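Side-chain contacts in time interval measuring enzyme TIME (Bombyx mori, PDB 2E47), which probably converts superoxide radicals into hydrogen peroxide and oxygen as a copper- and zinc-binding superoxide dismutase: residues A[72-75]-A[81-84]; A[65-70]-A[122-127]; A[106-109]-A[115-118]; A[133-136]-A[142-145]. All coordinates share one frame; numbering follows the deposited sequence.

Contact 1. Residues A[72-75]-A[81-84]; sequences HKDH and VNRH. With ZN (zinc ion), chain F.
Two of the four zinc ligands of this Cu,Zn superoxide dismutase meet here: His75 and His84 grip the ion through their ND1 atoms, and His67 and Asp87 complete the site. His75 ND1 and His84 ND1 each lie 2.1 Å from zinc. Their rings are inclined at 57°, an oblique pairing set by the shared metal, with His84 ND1 at the edge of the His75 ring. CG of His75 stands anti to the backbone N (chi1 -179°), which brings ND1 to zinc while His75 CB stays 3.5 Å from His84 CE1. One face of the His84 ring is covered by Asp74 C and His75 N; its NE2 donates to a water 2.7 Å away. Away from zinc, Lys73 runs along the other segment, with its CD 3.1 Å from Val81 O. The end of the Asn82 side chain lies beside Lys73 CB and the carboxylate of Asp74, whose OD2 pairs with Arg139. Replacing Asn82 with alanine would remove the amide and is likely to open a gap beside Lys73 CB and cost the Asp74 carboxylate a polar neighbour. Arg83 NE reaches His84 O at 3.0 Å, nearly straight at 176°, while its NH2 meets Asp105 and its NH1 Val85 O. His75 NE2 is hydrogen-bonded to Asp128 OD2, so the ring is held at both nitrogens, and the carboxylate would probably make ND1 a stronger donor to zinc.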
loop_
_atom_site.group_PDB
_atom_site.type_symbol
_atom_site.label_atom_id
_atom_site.label_comp_id
_atom_site.label_asym_id
_atom_site.label_seq_id
_atom_site.Cartn_x
_atom_site.Cartn_y
_atom_site.Cartn_z
ATOM N N HIS A 72 3.188 4.176 -22.266
ATOM C CA HIS A 72 3.582 3.111 -23.219
ATOM C C HIS A 72 4.905 3.361 -23.876
ATOM O O HIS A 72 4.993 3.243 -25.096
ATOM C CB HIS A 72 2.518 2.895 -24.330
ATOM C CG HIS A 72 1.125 2.887 -23.800
ATOM N ND1 HIS A 72 0.497 1.736 -23.388
ATOM C CD2 HIS A 72 0.266 3.901 -23.547
ATOM C CE1 HIS A 72 -0.697 2.037 -22.919
ATOM N NE2 HIS A 72 -0.860 3.344 -22.998
ATOM N N LYS A 73 5.930 3.690 -23.097
ATOM C CA LYS A 73 7.243 3.834 -23.638
ATOM C C LYS A 73 8.013 2.538 -23.431
ATOM O O LYS A 73 7.427 1.502 -23.004
ATOM C CB LYS A 73 7.967 5.033 -23.041
ATOM C CG LYS A 73 7.198 6.407 -23.194
ATOM C CD LYS A 73 8.154 7.616 -23.015
ATOM C CE LYS A 73 7.442 8.972 -23.159
ATOM N NZ LYS A 73 6.276 8.814 -24.095
ATOM N N ASP A 74 9.295 2.564 -23.792
ATOM C CA ASP A 74 10.185 1.462 -23.565
ATOM C C ASP A 74 10.903 1.707 -22.222
ATOM O O ASP A 74 10.873 2.843 -21.668
ATOM C CB ASP A 74 11.224 1.365 -24.678
ATOM C CG ASP A 74 10.592 1.100 -26.087
ATOM O OD1 ASP A 74 9.825 0.149 -26.272
ATOM O OD2 ASP A 74 10.940 1.819 -27.015
ATOM N N HIS A 75 11.576 0.673 -21.756
ATOM C CA HIS A 75 12.343 0.775 -20.542
ATOM C C HIS A 75 13.517 1.642 -20.820
ATOM O O HIS A 75 14.170 1.468 -21.817
ATOM C CB HIS A 75 12.828 -0.627 -20.067
ATOM C CG HIS A 75 13.597 -0.569 -18.799
ATOM N ND1 HIS A 75 12.983 -0.365 -17.573
ATOM C CD2 HIS A 75 14.927 -0.670 -18.553
ATOM C CE1 HIS A 75 13.915 -0.312 -16.630
ATOM N NE2 HIS A 75 15.097 -0.491 -17.192
ATOM N N VAL A 81 13.970 10.433 -21.894
ATOM C CA VAL A 81 12.562 10.624 -22.214
ATOM C C VAL A 81 11.866 9.320 -22.520
ATOM O O VAL A 81 10.718 9.148 -22.097
ATOM C CB VAL A 81 12.397 11.545 -23.474
ATOM C CG1 VAL A 81 10.953 11.463 -24.022
ATOM C CG2 VAL A 81 12.839 12.996 -23.113
ATOM N N ASN A 82 12.525 8.406 -23.244
ATOM C CA ASN A 82 11.915 7.117 -23.554
ATOM C C ASN A 82 12.253 6.180 -22.382
ATOM O O ASN A 82 13.242 5.449 -22.418
ATOM C CB ASN A 82 12.411 6.542 -24.913
ATOM C CG ASN A 82 11.709 5.180 -25.321
ATOM O OD1 ASN A 82 12.185 4.399 -26.225
ATOM N ND2 ASN A 82 10.594 4.909 -24.693
ATOM N N ARG A 83 11.398 6.174 -21.373
ATOM C CA ARG A 83 11.568 5.394 -20.140
ATOM C C ARG A 83 10.140 5.164 -19.713
ATOM O O ARG A 83 9.198 5.901 -20.116
ATOM C CB ARG A 83 12.308 6.211 -19.024
ATOM C CG ARG A 83 11.710 7.622 -18.688
ATOM C CD ARG A 83 12.239 8.295 -17.361
ATOM N NE ARG A 83 11.587 7.724 -16.175
ATOM C CZ ARG A 83 11.751 8.182 -14.911
ATOM N NH1 ARG A 83 11.064 7.659 -13.903
ATOM N NH2 ARG A 83 12.575 9.176 -14.651
ATOM N N HIS A 84 9.951 4.164 -18.881
ATOM C CA HIS A 84 8.680 4.004 -18.131
ATOM C C HIS A 84 8.617 5.051 -17.028
ATOM O O HIS A 84 9.630 5.451 -16.569
ATOM C CB HIS A 84 8.629 2.612 -17.519
ATOM C CG HIS A 84 8.755 1.501 -18.525
ATOM N ND1 HIS A 84 9.490 0.348 -18.289
ATOM C CD2 HIS A 84 8.209 1.358 -19.767
ATOM C CE1 HIS A 84 9.368 -0.464 -19.327
ATOM N NE2 HIS A 84 8.621 0.135 -20.247
HETATM ZN ZN ZN F . 11.020 -0.153 -16.963
HETATM O O HOH W 1 8.077 -1.678 -22.116
#

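Contact 2. Residues A[65-70]-A[122-127]; sequences GSHFNP and VLHEKA. With CU (copper (II) ion), chain E; ZN (zinc ion), chain F.
The dinuclear metal centre of Cu,Zn superoxide dismutase is spanned by this contact, where His67, from the long loop after strand 45-52, and His124, at the end of strand 120-124, converge on copper. His67 is the bridging ligand: its NE2 is 2.0 Å from copper and its ND1 is 2.0 Å from zinc, so a single imidazole keeps the two ions 6.2 Å apart, copper to zinc. His124 binds copper through NE2 at 2.1 Å. The two side chains cross obliquely, and the only approach between them is His67 NE2 to His124 NE2, 4.0 Å, with copper in between and an angle of about 149° at the metal. The His124 nitrogen arrives at the edge of the His67 ring, near its plane. Copper is not placed symmetrically about His124 NE2: it is 2.7 Å from His124 CE1 but 3.3 Å from His124 CD2. His67 has CG anti to its carbonyl carbon (chi1 -67°), which places the ring between copper and zinc. Behind His124, the methyl CG1 of Val122 lies 3.8 Å above one face of the ring, offset toward its rim. His50 and His52, from strand 45-52, complete the copper site, and the ND1 of His52 is held in the second shell by Gly65 O, which also accepts from Arg147. A histidine shared by copper and zinc, with three further histidines on copper, is the hallmark of the Cu,Zn superoxide dismutase active site.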
loop_
_atom_site.group_PDB
_atom_site.type_symbol
_atom_site.label_atom_id
_atom_site.label_comp_id
_atom_site.label_asym_id
_atom_site.label_seq_id
_atom_site.Cartn_x
_atom_site.Cartn_y
_atom_site.Cartn_z
ATOM N N GLY A 65 3.024 -6.945 -11.076
ATOM C CA GLY A 65 2.933 -6.691 -12.504
ATOM C C GLY A 65 4.264 -6.173 -13.060
ATOM O O GLY A 65 5.344 -6.456 -12.500
ATOM N N SER A 66 4.192 -5.413 -14.155
ATOM C CA SER A 66 5.400 -4.918 -14.804
ATOM C C SER A 66 5.623 -3.453 -14.448
ATOM O O SER A 66 4.938 -2.883 -13.594
ATOM C CB SER A 66 5.318 -5.133 -16.335
ATOM O OG SER A 66 4.141 -4.585 -16.893
ATOM N N HIS A 67 6.583 -2.817 -15.086
ATOM C CA HIS A 67 6.946 -1.487 -14.692
ATOM C C HIS A 67 5.757 -0.573 -14.963
ATOM O O HIS A 67 5.108 -0.691 -16.019
ATOM C CB HIS A 67 8.253 -1.032 -15.399
ATOM C CG HIS A 67 9.480 -1.793 -14.971
ATOM N ND1 HIS A 67 10.702 -1.635 -15.585
ATOM C CD2 HIS A 67 9.644 -2.724 -13.978
ATOM C CE1 HIS A 67 11.568 -2.448 -14.956
ATOM N NE2 HIS A 67 10.968 -3.073 -13.929
ATOM N N PHE A 68 5.476 0.366 -14.064
ATOM C CA PHE A 68 4.406 1.317 -14.282
ATOM C C PHE A 68 4.692 2.141 -15.564
ATOM O O PHE A 68 5.698 2.837 -15.641
ATOM C CB PHE A 68 4.257 2.204 -13.069
ATOM C CG PHE A 68 3.149 3.230 -13.167
ATOM C CD1 PHE A 68 1.900 2.906 -13.704
ATOM C CD2 PHE A 68 3.364 4.526 -12.714
ATOM C CE1 PHE A 68 0.899 3.847 -13.766
ATOM C CE2 PHE A 68 2.375 5.488 -12.745
ATOM C CZ PHE A 68 1.127 5.148 -13.281
ATOM N N ASN A 69 3.794 2.082 -16.553
ATOM C CA ASN A 69 4.086 2.598 -17.911
ATOM C C ASN A 69 2.801 3.185 -18.588
ATOM O O ASN A 69 2.348 2.650 -19.601
ATOM C CB ASN A 69 4.703 1.456 -18.751
ATOM C CG ASN A 69 5.183 1.872 -20.193
ATOM O OD1 ASN A 69 5.279 1.003 -21.042
ATOM N ND2 ASN A 69 5.602 3.097 -20.403
ATOM N N PRO A 70 2.212 4.277 -18.012
ATOM C CA PRO A 70 0.992 4.848 -18.546
ATOM C C PRO A 70 1.231 5.506 -19.906
ATOM O O PRO A 70 0.287 5.694 -20.678
ATOM C CB PRO A 70 0.653 5.927 -17.533
ATOM C CG PRO A 70 1.967 6.358 -16.989
ATOM C CD PRO A 70 2.711 5.058 -16.857
ATOM N N VAL A 122 9.626 -2.070 -6.183
ATOM C CA VAL A 122 10.205 -3.407 -6.255
ATOM C C VAL A 122 11.719 -3.292 -6.379
ATOM O O VAL A 122 12.229 -2.559 -7.262
ATOM C CB VAL A 122 9.742 -4.242 -7.433
ATOM C CG1 VAL A 122 10.444 -5.642 -7.390
ATOM C CG2 VAL A 122 8.223 -4.406 -7.377
ATOM N N LEU A 123 12.419 -3.989 -5.483
ATOM C CA LEU A 123 13.890 -4.053 -5.527
ATOM C C LEU A 123 14.246 -5.357 -6.154
ATOM O O LEU A 123 13.766 -6.422 -5.689
ATOM C CB LEU A 123 14.444 -4.082 -4.107
ATOM C CG LEU A 123 15.943 -4.189 -3.846
ATOM C CD1 LEU A 123 16.687 -3.005 -4.389
ATOM C CD2 LEU A 123 16.131 -4.244 -2.329
ATOM N N HIS A 124 15.201 -5.311 -7.075
ATOM C CA HIS A 124 15.527 -6.467 -7.878
ATOM C C HIS A 124 16.848 -7.060 -7.519
ATOM O O HIS A 124 17.681 -6.405 -6.850
ATOM C CB HIS A 124 15.570 -6.001 -9.358
ATOM C CG HIS A 124 14.234 -5.646 -9.884
ATOM N ND1 HIS A 124 13.356 -6.596 -10.348
ATOM C CD2 HIS A 124 13.615 -4.453 -10.012
ATOM C CE1 HIS A 124 12.257 -5.991 -10.764
ATOM N NE2 HIS A 124 12.393 -4.687 -10.597
ATOM N N GLU A 125 17.068 -8.285 -7.992
ATOM C CA GLU A 125 18.238 -9.041 -7.641
ATOM C C GLU A 125 19.509 -8.586 -8.360
ATOM O O GLU A 125 20.606 -8.836 -7.895
ATOM C CB GLU A 125 17.975 -10.557 -7.848
ATOM C CG GLU A 125 18.469 -11.178 -9.149
ATOM C CD GLU A 125 17.684 -12.505 -9.519
ATOM O OE1 GLU A 125 17.215 -13.208 -8.567
ATOM O OE2 GLU A 125 17.550 -12.835 -10.734
ATOM N N LYS A 126 19.364 -7.901 -9.490
ATOM C CA LYS A 126 20.536 -7.308 -10.169
ATOM C C LYS A 126 20.305 -5.961 -10.735
ATOM O O LYS A 126 19.176 -5.434 -10.704
ATOM C CB LYS A 126 21.115 -8.211 -11.239
ATOM C CG LYS A 126 20.179 -8.752 -12.275
ATOM C CD LYS A 126 20.787 -10.064 -12.725
ATOM C CE LYS A 126 20.303 -10.468 -14.153
ATOM N NZ LYS A 126 21.412 -11.072 -14.990
ATOM N N ALA A 127 21.375 -5.432 -11.290
ATOM C CA ALA A 127 21.380 -4.077 -11.817
ATOM C C ALA A 127 20.435 -3.911 -13.006
ATOM O O ALA A 127 20.247 -4.813 -13.801
ATOM C CB ALA A 127 22.802 -3.667 -12.220
HETATM CU CU CU E . 11.156 -3.907 -12.076
HETATM ZN ZN ZN F . 11.020 -0.153 -16.963
#

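Contact 3. Residues A[106-109]-A[115-118]; sequences DQIS and GIIG
Ile116 leans toward the 106-109 segment and meets Ile108 and Ser109 in turn. Its CB lies 4.1 Å from Ser109 O. At CB the chain forks: CG2 turns to Ile108, 3.8 Å from that residue's CG2, while CG1 stays on the Ser109 side, 3.5 Å from its carbonyl O. From there CD1 extends back over the Ile108 branch, ending 3.8 Å from Ile108 CD1 and almost as near its CB. Both branches therefore clasp the Ile108 side chain. The fork faces this way because CG1 sits between the backbone N and the carbonyl carbon (chi1 62°), the crowded position. Phe25, and for Ile116 also Ile153, add to the apolar cluster. Beneath it the backbones are tied once: Ile116 N donates to Ser109 O at 2.8 Å and 148°, approaching nearly along the C=O axis, and Gly115 CA makes a CA-H...O contact with the same oxygen at 3.1 Å. With only a methyl group at Ile116, as in alanine, Ile108 CD1 and CG2 are likely to lose their partners, opening a gap in the cluster next to Phe25. Further along, Gly118 makes backbone hydrogen bonds to the second subunit, so this segment leads directly to the dimer interface. A single bridge of this kind closes the loop between strands 98-105 and 120-124, which are not neighbours in the sheet, a connection belonging to the Greek-key beta-barrel of this family.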
loop_
_atom_site.group_PDB
_atom_site.type_symbol
_atom_site.label_atom_id
_atom_site.label_comp_id
_atom_site.label_asym_id
_atom_site.label_seq_id
_atom_site.Cartn_x
_atom_site.Cartn_y
_atom_site.Cartn_z
ATOM N N ASP A 106 11.499 13.299 -12.145
ATOM C CA ASP A 106 10.520 14.197 -12.810
ATOM C C ASP A 106 9.441 13.464 -13.600
ATOM O O ASP A 106 8.694 14.117 -14.309
ATOM C CB ASP A 106 11.228 15.205 -13.738
ATOM C CG ASP A 106 12.180 14.518 -14.733
ATOM O OD1 ASP A 106 12.323 13.267 -14.650
ATOM O OD2 ASP A 106 12.770 15.217 -15.603
ATOM N N GLN A 107 9.321 12.141 -13.482
ATOM C CA GLN A 107 8.211 11.444 -14.147
ATOM C C GLN A 107 7.077 11.007 -13.179
ATOM O O GLN A 107 5.892 11.170 -13.485
ATOM C CB GLN A 107 8.765 10.209 -14.890
ATOM C CG GLN A 107 8.478 10.123 -16.356
ATOM C CD GLN A 107 8.946 11.361 -17.016
ATOM O OE1 GLN A 107 10.111 11.713 -16.908
ATOM N NE2 GLN A 107 8.030 12.090 -17.626
ATOM N N ILE A 108 7.438 10.417 -12.037
ATOM C CA ILE A 108 6.460 10.011 -11.056
ATOM C C ILE A 108 5.751 11.226 -10.414
ATOM O O ILE A 108 6.317 12.312 -10.314
ATOM C CB ILE A 108 7.095 9.112 -9.938
ATOM C CG1 ILE A 108 8.234 9.826 -9.202
ATOM C CG2 ILE A 108 7.622 7.737 -10.530
ATOM C CD1 ILE A 108 8.804 9.050 -7.922
ATOM N N SER A 109 4.565 10.993 -9.904
ATOM C CA SER A 109 3.828 11.995 -9.202
ATOM C C SER A 109 3.030 11.272 -8.081
ATOM O O SER A 109 2.852 10.032 -8.072
ATOM C CB SER A 109 2.841 12.674 -10.160
ATOM O OG SER A 109 2.193 13.788 -9.548
ATOM N N GLY A 115 0.469 9.132 -11.094
ATOM C CA GLY A 115 0.377 9.016 -9.646
ATOM C C GLY A 115 0.796 7.603 -9.283
ATOM O O GLY A 115 0.335 6.653 -9.898
ATOM N N ILE A 116 1.700 7.462 -8.314
ATOM C CA ILE A 116 2.181 6.112 -7.852
ATOM C C ILE A 116 1.567 5.628 -6.535
ATOM O O ILE A 116 1.885 4.542 -6.078
ATOM C CB ILE A 116 3.694 6.060 -7.723
ATOM C CG1 ILE A 116 4.169 7.066 -6.658
ATOM C CG2 ILE A 116 4.336 6.542 -9.025
ATOM C CD1 ILE A 116 5.677 7.317 -6.747
ATOM N N ILE A 117 0.663 6.391 -5.938
ATOM C CA ILE A 117 0.082 5.897 -4.691
ATOM C C ILE A 117 -0.787 4.676 -4.952
ATOM O O ILE A 117 -1.612 4.663 -5.888
ATOM C CB ILE A 117 -0.671 7.002 -3.861
ATOM C CG1 ILE A 117 0.350 7.961 -3.268
ATOM C CG2 ILE A 117 -1.550 6.365 -2.759
ATOM C CD1 ILE A 117 -0.257 9.270 -2.897
ATOM N N GLY A 118 -0.572 3.626 -4.139
ATOM C CA GLY A 118 -1.259 2.355 -4.344
ATOM C C GLY A 118 -0.515 1.462 -5.299
ATOM O O GLY A 118 -0.964 0.335 -5.544
#

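Contact 4. Residues A[133-136]-A[142-145]; sequences SDHP and GNAG
His135, just before the short helix 138-141, and Asn143, just after it, stack on each other in the long loop between strands 120-124 and 147-155 that corresponds to the electrostatic loop of Cu,Zn superoxide dismutases. The Asn143 amide lies over one face of the His135 ring with the planes only 20° apart, its OD1 3.4 Å from His135 CD2 and its ND2 toward His135 NE2 and CE1. Asn143 CB adds a CH-pi contact, 4.1 Å from the ring centroid and 23° off the normal. Pro136 CD presses on the opposite face, so the imidazole is sandwiched. The hydrogen bonds run along the chain and from His135 ND1, not across the stack. Ser133 OG accepts from His135 N at 3.1 Å, an ST turn, and is itself bonded to Asp129. His135 ND1 caps the backbone N of Asp137 ahead of the helix, which fixes the rotation of the ring; at the helix's other end, Asn143 N is held by Thr141 OG1. CG of His135 is anti to the backbone N (chi1 178°), directing the ring to Asn143. Although Asn143 ND2 comes within 3.0 Å of His135 NE2, it lies above the ring face, and the angle is too poor for a hydrogen bond.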
loop_
_atom_site.group_PDB
_atom_site.type_symbol
_atom_site.label_atom_id
_atom_site.label_comp_id
_atom_site.label_asym_id
_atom_site.label_seq_id
_atom_site.Cartn_x
_atom_site.Cartn_y
_atom_site.Cartn_z
ATOM N N SER A 133 21.337 -2.801 -23.347
ATOM C CA SER A 133 22.003 -4.015 -23.748
ATOM C C SER A 133 21.220 -4.791 -24.824
ATOM O O SER A 133 20.145 -4.401 -25.278
ATOM C CB SER A 133 22.244 -4.913 -22.533
ATOM O OG SER A 133 21.136 -5.777 -22.420
ATOM N N ASP A 134 21.780 -5.955 -25.108
ATOM C CA ASP A 134 21.428 -6.865 -26.155
ATOM C C ASP A 134 20.588 -8.068 -25.641
ATOM O O ASP A 134 20.075 -8.872 -26.448
ATOM C CB ASP A 134 22.789 -7.365 -26.669
ATOM C CG ASP A 134 23.895 -7.270 -25.568
ATOM O OD1 ASP A 134 24.403 -8.334 -25.097
ATOM O OD2 ASP A 134 24.236 -6.116 -25.159
ATOM N N HIS A 135 20.497 -8.211 -24.310
ATOM C CA HIS A 135 19.707 -9.266 -23.632
ATOM C C HIS A 135 18.209 -9.112 -24.022
ATOM O O HIS A 135 17.750 -7.997 -24.205
ATOM C CB HIS A 135 19.947 -9.146 -22.113
ATOM C CG HIS A 135 19.168 -10.125 -21.292
ATOM N ND1 HIS A 135 17.809 -10.010 -21.084
ATOM C CD2 HIS A 135 19.553 -11.261 -20.652
ATOM C CE1 HIS A 135 17.385 -11.031 -20.359
ATOM N NE2 HIS A 135 18.422 -11.811 -20.089
ATOM N N PRO A 136 17.453 -10.220 -24.240
ATOM C CA PRO A 136 16.048 -10.067 -24.729
ATOM C C PRO A 136 15.054 -9.225 -23.879
ATOM O O PRO A 136 14.114 -8.625 -24.443
ATOM C CB PRO A 136 15.537 -11.512 -24.829
ATOM C CG PRO A 136 16.746 -12.363 -24.832
ATOM C CD PRO A 136 17.851 -11.636 -24.136
ATOM N N GLY A 142 14.942 -3.992 -18.289
ATOM C CA GLY A 142 16.320 -3.665 -17.893
ATOM C C GLY A 142 17.184 -4.866 -17.494
ATOM O O GLY A 142 18.343 -4.661 -17.102
ATOM N N ASN A 143 16.652 -6.095 -17.689
ATOM C CA ASN A 143 17.317 -7.342 -17.318
ATOM C C ASN A 143 17.720 -7.294 -15.818
ATOM O O ASN A 143 18.892 -7.609 -15.468
ATOM C CB ASN A 143 18.560 -7.531 -18.226
ATOM C CG ASN A 143 19.238 -8.896 -18.079
ATOM O OD1 ASN A 143 20.460 -9.014 -18.294
ATOM N ND2 ASN A 143 18.484 -9.901 -17.723
ATOM N N ALA A 144 16.807 -6.826 -14.951
ATOM C CA ALA A 144 17.204 -6.657 -13.525
ATOM C C ALA A 144 16.940 -7.908 -12.711
ATOM O O ALA A 144 17.326 -8.026 -11.523
ATOM C CB ALA A 144 16.583 -5.340 -12.876
ATOM N N GLY A 145 16.302 -8.874 -13.363
ATOM C CA GLY A 145 16.188 -10.213 -12.795
ATOM C C GLY A 145 15.017 -10.322 -11.837
ATOM O O GLY A 145 14.087 -9.550 -11.931
#

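Overall arrangement
Contacts 1 and 2 share the zinc ion: His67 of contact 2 adds to the two ligands of contact 1, while copper links the same loop to strand 120-124. Contact 2 is buried yet covers little surface, its segments joined by metal alone; contact 1 is partly buried and mixes metal bonds with polar and aliphatic packing. Contact 3, also partly buried, relies on isoleucines and one backbone bond, and its Gly115 O touches Phe68 of contact 2. Contact 4 is the surface one, a ring-amide stack whose 142-145 segment lies against His75, His124 and Lys126 of the metal-site contacts. Contacts 3 and 4 do not touch, their nearest atoms about 16 Å apart.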